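PDB 6ZRY: DMATS type aromatic prenyltransferase from Micromonospora olivasterospora, which probably transfers a dimethylallyl group to carbon 6 of the indole ring of tryptophan, as an ABBA-barrel aromatic prenyltransferase. Local coordinates for residues G171-L179 with Y262-P271; R270-V278 with L326-L334. One frame throughout, in Å; residues are numbered along the deposited sequence.

Contact 1 (G171-L179 with Y262-P271); sequences GLGASYRAL and YTFTEGADRP
Leu179 sets CD1 over one face of the Tyr262 ring, 3.7 Å from its centroid and 18° off the normal, a CH-pi contact; CD2 meets the edge of the Phe264 ring, 4.1 Å from CZ. With CG anti to the backbone N (chi1 -180°), the forked end gives each ring a methyl. One face of Phe264 takes the backbone N of Tyr176, and Ser175 CB lies 3.5 Å from Phe264 CD1. Leu172 rests its CD2 on the backbone, 3.3 Å from Thr265 C.

Waters carry the polar links. Ser175 OG donates to one at 2.7 Å, which in turn donates to Thr265 O and Ala268 O; others join Gly171 O to Gly267 N and Ala174 N to Ala268 O. Gly173 at the helix N-cap and the type II turn Thr265-Ala268 frame these bridges. The next residue, Asp269, has been seen to bind calcium in this protein, though none is bound to this chain here.

The axes of helix 174-179 and strand 262-265 approach to 8.5 Å, their N-to-C directions 144° apart. Phe264 and Tyr176 also pack on Leu167 of helix 159-170 and Leu212 of strand 209-220, so the rings fill the seam between two helices and the barrel sheet.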
loop_
_atom_site.group_PDB
_atom_site.type_symbol
_atom_site.label_atom_id
_atom_site.label_comp_id
_atom_site.label_asym_id
_atom_site.label_seq_id
_atom_site.Cartn_x
_atom_site.Cartn_y
_atom_site.Cartn_z
ATOM N N GLY A 171 -9.449 -20.733 6.292
ATOM C CA GLY A 171 -10.894 -20.891 6.496
ATOM C C GLY A 171 -11.672 -19.836 5.740
ATOM O O GLY A 171 -12.840 -19.592 6.083
ATOM N N LEU A 172 -11.050 -19.257 4.729
ATOM C CA LEU A 172 -11.645 -18.321 3.776
ATOM C C LEU A 172 -11.769 -19.072 2.446
ATOM O O LEU A 172 -11.557 -20.330 2.440
ATOM C CB LEU A 172 -10.744 -17.075 3.689
ATOM C CG LEU A 172 -10.583 -16.305 5.015
ATOM C CD1 LEU A 172 -9.530 -15.207 4.915
ATOM C CD2 LEU A 172 -11.921 -15.722 5.462
ATOM N N GLY A 173 -12.092 -18.396 1.378
ATOM C CA GLY A 173 -12.090 -19.020 0.052
ATOM C C GLY A 173 -13.358 -18.720 -0.726
ATOM O O GLY A 173 -13.245 -18.586 -1.939
ATOM N N ALA A 174 -14.515 -18.608 -0.064
ATOM C CA ALA A 174 -15.827 -18.452 -0.748
ATOM C C ALA A 174 -15.897 -17.064 -1.395
ATOM O O ALA A 174 -16.287 -16.982 -2.592
ATOM C CB ALA A 174 -16.969 -18.685 0.196
ATOM N N SER A 175 -15.502 -15.998 -0.680
ATOM C CA SER A 175 -15.507 -14.627 -1.273
ATOM C C SER A 175 -14.509 -14.595 -2.413
ATOM O O SER A 175 -14.805 -14.001 -3.494
ATOM C CB SER A 175 -15.237 -13.579 -0.262
ATOM O OG SER A 175 -16.252 -13.582 0.722
ATOM N N TYR A 176 -13.374 -15.251 -2.219
ATOM C CA TYR A 176 -12.327 -15.316 -3.252
ATOM C C TYR A 176 -12.892 -16.043 -4.472
ATOM O O TYR A 176 -12.659 -15.593 -5.614
ATOM C CB TYR A 176 -11.059 -15.984 -2.709
ATOM C CG TYR A 176 -9.974 -16.123 -3.741
ATOM C CD1 TYR A 176 -9.409 -15.011 -4.353
ATOM C CD2 TYR A 176 -9.519 -17.375 -4.129
ATOM C CE1 TYR A 176 -8.419 -15.140 -5.316
ATOM C CE2 TYR A 176 -8.516 -17.517 -5.074
ATOM C CZ TYR A 176 -7.966 -16.396 -5.674
ATOM O OH TYR A 176 -6.971 -16.558 -6.604
ATOM N N ARG A 177 -13.600 -17.149 -4.253
ATOM C CA ARG A 177 -14.211 -17.944 -5.360
ATOM C C ARG A 177 -15.186 -17.026 -6.120
ATOM O O ARG A 177 -15.159 -17.038 -7.347
ATOM C CB ARG A 177 -14.876 -19.231 -4.844
ATOM C CG ARG A 177 -13.953 -20.446 -4.847
ATOM C CD ARG A 177 -14.619 -21.765 -4.475
ATOM N NE ARG A 177 -14.718 -21.906 -3.030
ATOM C CZ ARG A 177 -15.816 -21.703 -2.292
ATOM N NH1 ARG A 177 -16.971 -21.360 -2.849
ATOM N NH2 ARG A 177 -15.752 -21.850 -0.982
ATOM N N ALA A 178 -15.963 -16.214 -5.394
ATOM C CA ALA A 178 -16.885 -15.204 -5.971
ATOM C C ALA A 178 -16.089 -14.233 -6.855
ATOM O O ALA A 178 -16.552 -13.923 -7.966
ATOM C CB ALA A 178 -17.630 -14.475 -4.880
ATOM N N LEU A 179 -14.900 -13.804 -6.406
ATOM C CA LEU A 179 -14.071 -12.870 -7.193
ATOM C C LEU A 179 -13.520 -13.593 -8.424
ATOM O O LEU A 179 -13.617 -13.033 -9.511
ATOM C CB LEU A 179 -12.969 -12.283 -6.304
ATOM C CG LEU A 179 -12.013 -11.284 -6.969
ATOM C CD1 LEU A 179 -12.707 -9.995 -7.322
ATOM C CD2 LEU A 179 -10.828 -10.994 -6.070
ATOM N N TYR A 262 -9.815 -6.145 -1.994
ATOM C CA TYR A 262 -10.971 -6.913 -1.524
ATOM C C TYR A 262 -10.676 -7.415 -0.136
ATOM O O TYR A 262 -9.640 -8.035 0.064
ATOM C CB TYR A 262 -11.228 -8.068 -2.502
ATOM C CG TYR A 262 -11.552 -7.591 -3.888
ATOM C CD1 TYR A 262 -10.556 -7.288 -4.815
ATOM C CD2 TYR A 262 -12.859 -7.319 -4.227
ATOM C CE1 TYR A 262 -10.868 -6.779 -6.074
ATOM C CE2 TYR A 262 -13.196 -6.843 -5.482
ATOM C CZ TYR A 262 -12.207 -6.585 -6.414
ATOM O OH TYR A 262 -12.596 -6.096 -7.639
ATOM N N THR A 263 -11.554 -7.167 0.803
ATOM C CA THR A 263 -11.430 -7.657 2.176
ATOM C C THR A 263 -12.263 -8.922 2.319
ATOM O O THR A 263 -13.481 -8.838 2.151
ATOM C CB THR A 263 -11.820 -6.587 3.191
ATOM O OG1 THR A 263 -10.971 -5.468 2.969
ATOM C CG2 THR A 263 -11.627 -7.051 4.607
ATOM N N PHE A 264 -11.594 -10.038 2.596
ATOM C CA PHE A 264 -12.182 -11.383 2.809
ATOM C C PHE A 264 -12.246 -11.640 4.303
ATOM O O PHE A 264 -11.214 -11.463 5.013
ATOM C CB PHE A 264 -11.362 -12.475 2.127
ATOM C CG PHE A 264 -11.150 -12.279 0.653
ATOM C CD1 PHE A 264 -12.183 -11.835 -0.164
ATOM C CD2 PHE A 264 -9.923 -12.544 0.067
ATOM C CE1 PHE A 264 -11.997 -11.684 -1.536
ATOM C CE2 PHE A 264 -9.743 -12.378 -1.301
ATOM C CZ PHE A 264 -10.776 -11.940 -2.092
ATOM N N THR A 265 -13.403 -12.050 4.772
ATOM C CA THR A 265 -13.642 -12.323 6.198
ATOM C C THR A 265 -14.338 -13.682 6.359
ATOM O O THR A 265 -15.018 -14.134 5.401
ATOM C CB THR A 265 -14.401 -11.145 6.815
ATOM O OG1 THR A 265 -14.296 -11.339 8.221
ATOM C CG2 THR A 265 -15.840 -11.049 6.343
ATOM N N GLU A 266 -14.156 -14.294 7.533
ATOM C CA GLU A 266 -14.751 -15.601 7.903
ATOM C C GLU A 266 -16.277 -15.557 7.814
ATOM O O GLU A 266 -16.881 -14.571 8.274
ATOM C CB GLU A 266 -14.398 -15.947 9.333
ATOM C CG GLU A 266 -13.019 -16.501 9.497
ATOM C CD GLU A 266 -12.825 -17.123 10.867
ATOM O OE1 GLU A 266 -11.782 -16.899 11.455
ATOM O OE2 GLU A 266 -13.759 -17.813 11.342
ATOM N N GLY A 267 -16.861 -16.598 7.240
ATOM C CA GLY A 267 -18.312 -16.820 7.233
ATOM C C GLY A 267 -19.047 -16.014 6.174
ATOM O O GLY A 267 -20.271 -16.168 6.097
ATOM N N ALA A 268 -18.355 -15.187 5.375
ATOM C CA ALA A 268 -18.968 -14.378 4.292
ATOM C C ALA A 268 -18.676 -15.048 2.948
ATOM O O ALA A 268 -17.592 -15.695 2.838
ATOM C CB ALA A 268 -18.442 -12.964 4.323
ATOM N N ASP A 269 -19.579 -14.923 1.956
ATOM C CA ASP A 269 -19.319 -15.474 0.598
ATOM C C ASP A 269 -19.101 -14.338 -0.400
ATOM O O ASP A 269 -18.849 -14.633 -1.565
ATOM C CB ASP A 269 -20.398 -16.473 0.183
ATOM C CG ASP A 269 -21.727 -15.862 -0.258
ATOM O OD1 ASP A 269 -21.900 -14.624 -0.065
ATOM O OD2 ASP A 269 -22.598 -16.661 -0.831
ATOM N N ARG A 270 -19.171 -13.081 0.043
ATOM C CA ARG A 270 -18.791 -11.903 -0.795
ATOM C C ARG A 270 -17.769 -11.089 0.008
ATOM O O ARG A 270 -17.824 -11.063 1.237
ATOM C CB ARG A 270 -20.019 -11.053 -1.196
ATOM C CG ARG A 270 -21.083 -11.776 -2.048
ATOM C CD ARG A 270 -20.663 -12.037 -3.505
ATOM N NE ARG A 270 -21.701 -12.756 -4.271
ATOM C CZ ARG A 270 -21.864 -14.099 -4.293
ATOM N NH1 ARG A 270 -21.056 -14.884 -3.610
ATOM N NH2 ARG A 270 -22.851 -14.647 -5.008
ATOM N N PRO A 271 -16.783 -10.432 -0.644
ATOM C CA PRO A 271 -15.906 -9.501 0.068
ATOM C C PRO A 271 -16.775 -8.479 0.796
ATOM O O PRO A 271 -17.821 -8.148 0.257
ATOM C CB PRO A 271 -15.060 -8.838 -1.024
ATOM C CG PRO A 271 -15.129 -9.821 -2.211
ATOM C CD PRO A 271 -16.466 -10.523 -2.077
HETATM O O HOH W 1 -15.089 -18.501 5.367
HETATM O O HOH W 2 -15.140 -17.503 2.956
HETATM O O HOH W 3 -14.713 -14.977 2.431
#

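Contact 2 (R270-V278 with L326-L334); sequences RPVGYSIYV and LIAHVSLRL. With TRP (tryptophan), chain C.
Strand 273-278 pairs with strand 327-333 through Ile276 with Leu332 and Val278 with Val330, antiparallel hydrogen-bonded pairs in the curled sheet of the ABBA barrel. Each pair makes two N-H...O bonds; Val278 N reaches Val330 O at 2.9 Å. Tyr274 and Leu334 add two more at the end, the straightest being Tyr274 N to Leu334 O (171°). Ser275 with Arg333 and Tyr277 with Ser331 are the non-hydrogen-bonded pairs in between. Side chains alternate accordingly: Ile276, Val278, Val330 and Leu332 share one face, where Leu332 also touches Phe242 of helix 236-247, and Ser275, Tyr277, Ser331 and Arg333 share the other.

His329 carries the pairing into the tryptophan pocket. Its CB lies 3.7 Å from Val278 O, and CG sits beside the backbone N (chi1 -51°), which brings the imidazole against the bound tryptophan. From there CG faces CZ2 of the ligand, an atom 3.5 Å above the ring plane and over its centre. CD2 is 3.6 Å from the ligand NE1, CE1 is 3.4 Å from its OXT, which lies in plane at the imidazole edge, and NE2, at the tip, comes within 3.2 Å of the ligand CE2. ND1, on the other side of CG from CD2, is hydrogen-bonded to a water that also donates weakly to Tyr277 O. With an alanine in place of His329, the indole is likely to lose the imidazole face it lies against, and the water its nitrogen partner.

Arg281, which hydrogen-bonds to the ligand, also donates to Ala328 O, next to the histidine. Two residues further along the strand, Ser331 OG and Tyr344 OH are hydrogen-bonded, and Ser331 CB presses on Tyr277, 3.4 Å from CD2.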
loop_
_atom_site.group_PDB
_atom_site.type_symbol
_atom_site.label_atom_id
_atom_site.label_comp_id
_atom_site.label_asym_id
_atom_site.label_seq_id
_atom_site.Cartn_x
_atom_site.Cartn_y
_atom_site.Cartn_z
ATOM N N ARG A 270 -19.171 -13.081 0.043
ATOM C CA ARG A 270 -18.791 -11.903 -0.795
ATOM C C ARG A 270 -17.769 -11.089 0.008
ATOM O O ARG A 270 -17.824 -11.063 1.237
ATOM C CB ARG A 270 -20.019 -11.053 -1.196
ATOM C CG ARG A 270 -21.083 -11.776 -2.048
ATOM C CD ARG A 270 -20.663 -12.037 -3.505
ATOM N NE ARG A 270 -21.701 -12.756 -4.271
ATOM C CZ ARG A 270 -21.864 -14.099 -4.293
ATOM N NH1 ARG A 270 -21.056 -14.884 -3.610
ATOM N NH2 ARG A 270 -22.851 -14.647 -5.008
ATOM N N PRO A 271 -16.783 -10.432 -0.644
ATOM C CA PRO A 271 -15.906 -9.501 0.068
ATOM C C PRO A 271 -16.775 -8.479 0.796
ATOM O O PRO A 271 -17.821 -8.148 0.257
ATOM C CB PRO A 271 -15.060 -8.838 -1.024
ATOM C CG PRO A 271 -15.129 -9.821 -2.211
ATOM C CD PRO A 271 -16.466 -10.523 -2.077
ATOM N N VAL A 272 -16.324 -8.006 1.971
ATOM C CA VAL A 272 -17.087 -7.089 2.876
ATOM C C VAL A 272 -16.495 -5.680 2.843
ATOM O O VAL A 272 -17.003 -4.807 3.571
ATOM C CB VAL A 272 -17.127 -7.636 4.303
ATOM C CG1 VAL A 272 -17.880 -8.964 4.351
ATOM C CG2 VAL A 272 -15.736 -7.779 4.912
ATOM N N GLY A 273 -15.417 -5.484 2.111
ATOM C CA GLY A 273 -14.749 -4.185 1.992
ATOM C C GLY A 273 -14.096 -4.118 0.662
ATOM O O GLY A 273 -13.667 -5.206 0.170
ATOM N N TYR A 274 -14.075 -2.932 0.079
ATOM C CA TYR A 274 -13.451 -2.648 -1.222
ATOM C C TYR A 274 -12.725 -1.315 -1.132
ATOM O O TYR A 274 -13.311 -0.376 -0.590
ATOM C CB TYR A 274 -14.493 -2.576 -2.328
ATOM C CG TYR A 274 -13.896 -2.254 -3.661
ATOM C CD1 TYR A 274 -13.244 -3.219 -4.393
ATOM C CD2 TYR A 274 -13.969 -0.966 -4.183
ATOM C CE1 TYR A 274 -12.666 -2.930 -5.611
ATOM C CE2 TYR A 274 -13.415 -0.666 -5.412
ATOM C CZ TYR A 274 -12.754 -1.642 -6.116
ATOM O OH TYR A 274 -12.198 -1.359 -7.320
ATOM N N SER A 275 -11.527 -1.227 -1.689
ATOM C CA SER A 275 -10.833 0.056 -1.958
ATOM C C SER A 275 -10.413 0.112 -3.411
ATOM O O SER A 275 -10.032 -0.908 -3.944
ATOM C CB SER A 275 -9.655 0.265 -1.069
ATOM O OG SER A 275 -10.080 0.326 0.275
ATOM N N ILE A 276 -10.510 1.281 -4.002
ATOM C CA ILE A 276 -9.974 1.619 -5.339
ATOM C C ILE A 276 -8.780 2.556 -5.117
ATOM O O ILE A 276 -8.893 3.497 -4.286
ATOM C CB ILE A 276 -11.074 2.216 -6.253
ATOM C CG1 ILE A 276 -10.545 2.580 -7.638
ATOM C CG2 ILE A 276 -11.784 3.410 -5.633
ATOM C CD1 ILE A 276 -10.145 1.426 -8.478
ATOM N N TYR A 277 -7.676 2.274 -5.778
ATOM C CA TYR A 277 -6.417 3.029 -5.673
ATOM C C TYR A 277 -6.107 3.601 -7.029
ATOM O O TYR A 277 -5.833 2.857 -7.968
ATOM C CB TYR A 277 -5.265 2.156 -5.159
ATOM C CG TYR A 277 -5.559 1.388 -3.897
ATOM C CD1 TYR A 277 -6.319 0.226 -3.943
ATOM C CD2 TYR A 277 -5.074 1.784 -2.669
ATOM C CE1 TYR A 277 -6.634 -0.481 -2.805
ATOM C CE2 TYR A 277 -5.352 1.074 -1.514
ATOM C CZ TYR A 277 -6.136 -0.067 -1.583
ATOM O OH TYR A 277 -6.428 -0.796 -0.461
ATOM N N VAL A 278 -6.212 4.920 -7.153
ATOM C CA VAL A 278 -5.853 5.622 -8.390
ATOM C C VAL A 278 -4.412 6.102 -8.263
ATOM O O VAL A 278 -4.105 6.922 -7.372
ATOM C CB VAL A 278 -6.803 6.796 -8.670
ATOM C CG1 VAL A 278 -6.417 7.534 -9.932
ATOM C CG2 VAL A 278 -8.257 6.331 -8.734
ATOM N N LEU A 326 4.844 13.216 -5.808
ATOM C CA LEU A 326 4.756 13.355 -4.337
ATOM C C LEU A 326 3.463 12.683 -3.900
ATOM O O LEU A 326 3.507 11.802 -3.032
ATOM C CB LEU A 326 4.770 14.823 -3.889
ATOM C CG LEU A 326 4.410 15.020 -2.420
ATOM C CD1 LEU A 326 5.439 14.392 -1.508
ATOM C CD2 LEU A 326 4.222 16.479 -2.099
ATOM N N ILE A 327 2.346 13.071 -4.510
ATOM C CA ILE A 327 1.053 12.385 -4.287
ATOM C C ILE A 327 1.025 11.192 -5.250
ATOM O O ILE A 327 0.730 11.372 -6.418
ATOM C CB ILE A 327 -0.138 13.343 -4.447
ATOM C CG1 ILE A 327 0.036 14.584 -3.570
ATOM C CG2 ILE A 327 -1.439 12.608 -4.144
ATOM C CD1 ILE A 327 -1.043 15.620 -3.737
ATOM N N ALA A 328 1.411 10.024 -4.756
ATOM C CA ALA A 328 1.676 8.848 -5.591
ATOM C C ALA A 328 0.356 8.160 -5.982
ATOM O O ALA A 328 0.226 7.671 -7.126
ATOM C CB ALA A 328 2.570 7.895 -4.827
ATOM N N HIS A 329 -0.540 8.085 -5.036
ATOM C CA HIS A 329 -1.854 7.423 -5.140
ATOM C C HIS A 329 -2.881 8.187 -4.311
ATOM O O HIS A 329 -2.505 8.888 -3.343
ATOM C CB HIS A 329 -1.825 5.982 -4.645
ATOM C CG HIS A 329 -0.757 5.127 -5.209
ATOM N ND1 HIS A 329 -0.987 4.290 -6.262
ATOM C CD2 HIS A 329 0.528 4.932 -4.840
ATOM C CE1 HIS A 329 0.131 3.605 -6.531
ATOM N NE2 HIS A 329 1.075 3.994 -5.683
ATOM N N VAL A 330 -4.146 8.012 -4.647
ATOM C CA VAL A 330 -5.255 8.369 -3.737
ATOM C C VAL A 330 -6.272 7.246 -3.807
ATOM O O VAL A 330 -6.452 6.677 -4.913
ATOM C CB VAL A 330 -5.874 9.744 -4.082
ATOM C CG1 VAL A 330 -6.488 9.751 -5.454
ATOM C CG2 VAL A 330 -6.886 10.159 -3.018
ATOM N N SER A 331 -6.855 6.897 -2.679
ATOM C CA SER A 331 -7.731 5.719 -2.579
ATOM C C SER A 331 -9.018 6.058 -1.846
ATOM O O SER A 331 -9.023 6.895 -0.961
ATOM C CB SER A 331 -7.009 4.527 -1.946
ATOM O OG SER A 331 -6.928 4.676 -0.527
ATOM N N LEU A 332 -10.091 5.416 -2.271
ATOM C CA LEU A 332 -11.398 5.446 -1.616
ATOM C C LEU A 332 -11.647 4.091 -0.975
ATOM O O LEU A 332 -11.503 3.076 -1.702
ATOM C CB LEU A 332 -12.473 5.751 -2.652
ATOM C CG LEU A 332 -13.889 5.791 -2.087
ATOM C CD1 LEU A 332 -14.051 6.952 -1.123
ATOM C CD2 LEU A 332 -14.905 5.858 -3.209
ATOM N N ARG A 333 -12.004 4.091 0.321
ATOM C CA ARG A 333 -12.281 2.884 1.143
ATOM C C ARG A 333 -13.787 2.824 1.388
ATOM O O ARG A 333 -14.296 3.767 1.929
ATOM C CB ARG A 333 -11.495 2.911 2.471
ATOM C CG ARG A 333 -10.009 3.246 2.320
ATOM C CD ARG A 333 -9.158 3.443 3.594
ATOM N NE ARG A 333 -9.840 3.966 4.789
ATOM C CZ ARG A 333 -9.818 5.228 5.223
ATOM N NH1 ARG A 333 -9.155 6.171 4.565
ATOM N NH2 ARG A 333 -10.488 5.559 6.319
ATOM N N LEU A 334 -14.449 1.727 0.987
ATOM C CA LEU A 334 -15.901 1.470 1.206
ATOM C C LEU A 334 -16.094 0.229 2.092
ATOM O O LEU A 334 -15.371 -0.774 1.831
ATOM C CB LEU A 334 -16.560 1.280 -0.160
ATOM C CG LEU A 334 -16.287 2.396 -1.162
ATOM C CD1 LEU A 334 -16.765 2.013 -2.530
ATOM C CD2 LEU A 334 -16.922 3.703 -0.709
HETATM N N TRP C . 5.099 1.842 -6.035
HETATM C CA TRP C . 4.337 0.594 -6.391
HETATM C C TRP C . 3.237 0.937 -7.398
HETATM O O TRP C . 2.651 0.017 -7.998
HETATM C CB TRP C . 3.768 -0.094 -5.135
HETATM C CG TRP C . 2.770 0.716 -4.369
HETATM C CD1 TRP C . 3.030 1.679 -3.431
HETATM C CD2 TRP C . 1.336 0.626 -4.462
HETATM N NE1 TRP C . 1.856 2.195 -2.945
HETATM C CE2 TRP C . 0.801 1.563 -3.546
HETATM C CE3 TRP C . 0.451 -0.162 -5.213
HETATM C CZ2 TRP C . -0.574 1.747 -3.383
HETATM C CZ3 TRP C . -0.906 0.020 -5.047
HETATM C CH2 TRP C . -1.408 0.955 -4.140
HETATM O OXT TRP C . 2.931 2.127 -7.628
HETATM O O HOH W 4 -2.782 2.565 -7.647
#

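How the contacts relate
Contacts 1 and 2 share Arg270 and Pro271 and are joined by the turn from strand 258-265 to strand 273-278, neighbours in one sheet. Probable hydrogen bonds continue the pairing, Thr263 N to Gly273 O and Thr263 O to Val272 N, both 3.0 Å. Side chains meet as well: Thr265 CG2 lies 3.5 Å from Val272 CG1, and the rings of Tyr262 and Tyr274 meet edge-to-face. The centres of the contacts are about 18 Å apart. Contact 2 reaches the bound tryptophan through His329, whereas in contact 1 the Tyr262 side chain stays about 12 Å from it; the two contacts thus lie at different distances from the pocket along one sheet.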